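Local atomic coordinates of uncharacterized protein (Legionella pneumophila subsp. pneumophila str. Philadelphia 1, PDB entry 4RD8), a protein that is of unknown function and folds into a largely helical domain of the DUF5636 family. Residues I138-R142 / T154-C158. The protein carries 3 engineered substitutions. Sequence-based numbering, arbitrary orientation.
Sequences IILKR and TSEIC. Unlike the reference sequence in segment 138-142: Arg142 (reference Gln).
With CG anti to the backbone N (chi1 -175°) and a bend at chi2 (-89°), Arg142, an engineered replacement of the reference glutamine, sends its aliphatic chain from helix 130-144 to Thr154, where chi1 of -63° sets OG1 beside its own backbone N and facing the arginine. Thr154 OG1 lies 3.0 Å from Arg142 CD and sits over one face of the guanidinium. Although Thr154 OG1 comes within 3.1 Å of Arg142 NE, the angle is too poor for a hydrogen bond; NE instead donates to the carbonyl oxygen of Ile152 in the connecting loop. One turn back, Ile139 lies at about a right angle to Thr154, their CG2 methyls 4.1 Å apart. Ile157, in the first turn of helix 157-162, extends CD1 to 4.0 Å from Ile139 CG1, and the same methyl lies 4.2 Å from Arg142 CB. Ile82 and Leu83 of helix 69-85 also pack on Ile139, which is buried. The contact packs helix 130-144 against the start of helix 157-162, across the loop that joins them. The isoleucines meet through van der Waals contact alone, whereas the bond to Ile152 probably fixes the guanidinium's rotation, the threonine hydroxyl merely packing on its face.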
ATOM      1  N   ILE A 138      -1.066   1.490  -6.101  1.00 23.49           N
ATOM      2  CA  ILE A 138       0.085   2.091  -6.772  1.00 22.30           C
ATOM      3  C   ILE A 138       0.596   1.215  -7.917  1.00 22.37           C
ATOM      4  O   ILE A 138       0.823   1.707  -9.029  1.00 23.54           O
ATOM      5  CB  ILE A 138       1.211   2.345  -5.767  1.00 21.94           C
ATOM      6  CG1 ILE A 138       0.841   3.534  -4.890  1.00 20.85           C
ATOM      7  CG2 ILE A 138       2.541   2.628  -6.469  1.00 18.46           C
ATOM      8  CD1 ILE A 138       1.546   3.495  -3.551  1.00 18.28           C
ATOM      9  N   ILE A 139       0.761  -0.077  -7.650  1.00 21.92           N
ATOM     10  CA  ILE A 139       1.237  -1.015  -8.669  1.00 19.56           C
ATOM     11  C   ILE A 139       0.244  -1.157  -9.818  1.00 24.53           C
ATOM     12  O   ILE A 139       0.636  -1.097 -10.973  1.00 22.78           O
ATOM     13  CB  ILE A 139       1.549  -2.397  -8.062  1.00 20.58           C
ATOM     14  CG1 ILE A 139       2.669  -2.256  -7.033  1.00 20.38           C
ATOM     15  CG2 ILE A 139       1.917  -3.412  -9.154  1.00 21.19           C
ATOM     16  CD1 ILE A 139       2.649  -3.341  -5.940  1.00 19.66           C
ATOM     17  N   LEU A 140      -1.037  -1.351  -9.506  1.00 22.91           N
ATOM     18  CA  LEU A 140      -2.067  -1.410 -10.547  1.00 22.93           C
ATOM     19  C   LEU A 140      -2.137  -0.125 -11.373  1.00 27.00           C
ATOM     20  O   LEU A 140      -2.342  -0.178 -12.582  1.00 26.98           O
ATOM     21  CB  LEU A 140      -3.441  -1.726  -9.945  1.00 25.70           C
ATOM     22  CG  LEU A 140      -3.593  -3.122  -9.321  1.00 25.54           C
ATOM     23  CD1 LEU A 140      -4.912  -3.211  -8.554  1.00 27.90           C
ATOM     24  CD2 LEU A 140      -3.551  -4.203 -10.389  1.00 29.42           C
ATOM     25  N   LYS A 141      -1.965   1.028 -10.730  1.00 23.22           N
ATOM     26  CA  LYS A 141      -1.964   2.285 -11.479  1.00 24.24           C
ATOM     27  C   LYS A 141      -0.822   2.285 -12.498  1.00 24.52           C
ATOM     28  O   LYS A 141      -1.033   2.603 -13.667  1.00 28.78           O
ATOM     29  CB  LYS A 141      -1.840   3.485 -10.532  1.00 25.19           C
ATOM     30  CG  LYS A 141      -1.801   4.844 -11.228  1.00 26.56           C
ATOM     31  CD  LYS A 141      -3.037   5.106 -12.054  1.00 26.75           C
ATOM     32  CE  LYS A 141      -3.048   6.551 -12.549  1.00 27.93           C
ATOM     33  NZ  LYS A 141      -4.297   6.873 -13.279  1.00 27.25           N
ATOM     34  N   ARG A 142       0.374   1.895 -12.061  1.00 22.53           N
ATOM     35  CA  ARG A 142       1.535   1.886 -12.965  1.00 21.38           C
ATOM     36  C   ARG A 142       1.353   0.898 -14.119  1.00 26.03           C
ATOM     37  O   ARG A 142       1.761   1.177 -15.255  1.00 26.91           O
ATOM     38  CB  ARG A 142       2.830   1.613 -12.182  1.00 24.47           C
ATOM     39  CG  ARG A 142       4.104   1.705 -13.029  1.00 26.64           C
ATOM     40  CD  ARG A 142       4.426   0.363 -13.648  1.00 27.25           C
ATOM     41  NE  ARG A 142       5.450   0.422 -14.692  1.00 28.76           N
ATOM     42  CZ  ARG A 142       5.216   0.334 -15.996  1.00 28.97           C
ATOM     43  NH1 ARG A 142       3.975   0.214 -16.462  1.00 26.99           N
ATOM     44  NH2 ARG A 142       6.236   0.374 -16.846  1.00 27.10           N
ATOM     45  N   THR A 154       7.788  -2.358 -13.834  1.00 26.88           N
ATOM     46  CA  THR A 154       6.901  -2.670 -12.720  1.00 22.06           C
ATOM     47  C   THR A 154       7.653  -3.465 -11.651  1.00 21.80           C
ATOM     48  O   THR A 154       7.489  -3.226 -10.456  1.00 24.03           O
ATOM     49  CB  THR A 154       5.662  -3.445 -13.209  1.00 22.97           C
ATOM     50  OG1 THR A 154       4.908  -2.608 -14.100  1.00 27.10           O
ATOM     51  CG2 THR A 154       4.784  -3.863 -12.032  1.00 25.02           C
ATOM     52  N   SER A 155       8.523  -4.365 -12.097  1.00 21.68           N
ATOM     53  CA  SER A 155       9.262  -5.240 -11.189  1.00 21.36           C
ATOM     54  C   SER A 155      10.300  -4.486 -10.353  1.00 21.57           C
ATOM     55  O   SER A 155      10.899  -5.064  -9.444  1.00 21.41           O
ATOM     56  CB  SER A 155       9.950  -6.355 -11.976  1.00 28.55           C
ATOM     57  OG  SER A 155      10.962  -5.832 -12.817  1.00 31.83           O
ATOM     58  N   GLU A 156      10.517  -3.205 -10.659  1.00 23.68           N
ATOM     59  CA  GLU A 156      11.496  -2.405  -9.905  1.00 19.06           C
ATOM     60  C   GLU A 156      10.864  -1.419  -8.929  1.00 21.53           C
ATOM     61  O   GLU A 156      11.566  -0.623  -8.315  1.00 22.18           O
ATOM     62  CB  GLU A 156      12.472  -1.688 -10.856  1.00 21.48           C
ATOM     63  CG  GLU A 156      13.303  -2.676 -11.678  1.00 24.94           C
ATOM     64  CD  GLU A 156      14.297  -2.011 -12.612  1.00 38.36           C
ATOM     65  OE1 GLU A 156      14.365  -0.763 -12.645  1.00 41.43           O
ATOM     66  OE2 GLU A 156      15.020  -2.742 -13.327  1.00 38.25           O
ATOM     67  N   ILE A 157       9.546  -1.483  -8.781  1.00 21.88           N
ATOM     68  CA  ILE A 157       8.843  -0.576  -7.874  1.00 16.92           C
ATOM     69  C   ILE A 157       9.333  -0.775  -6.438  1.00 20.65           C
ATOM     70  O   ILE A 157       9.566   0.195  -5.711  1.00 18.76           O
ATOM     71  CB  ILE A 157       7.314  -0.783  -7.956  1.00 18.51           C
ATOM     72  CG1 ILE A 157       6.772  -0.152  -9.240  1.00 21.04           C
ATOM     73  CG2 ILE A 157       6.610  -0.146  -6.760  1.00 20.49           C
ATOM     74  CD1 ILE A 157       5.329  -0.545  -9.546  1.00 23.32           C
ATOM     75  N   CYS A 158       9.516  -2.024  -6.030  1.00 15.99           N
ATOM     76  CA  CYS A 158       9.957  -2.296  -4.653  1.00 18.41           C
ATOM     77  C   CYS A 158      11.357  -1.718  -4.404  1.00 18.51           C
ATOM     78  O   CYS A 158      11.572  -0.951  -3.463  1.00 17.73           O
ATOM     79  CB  CYS A 158       9.945  -3.793  -4.364  1.00 16.15           C
ATOM     80  SG  CYS A 158      10.225  -4.157  -2.612  1.00 18.55           S
TER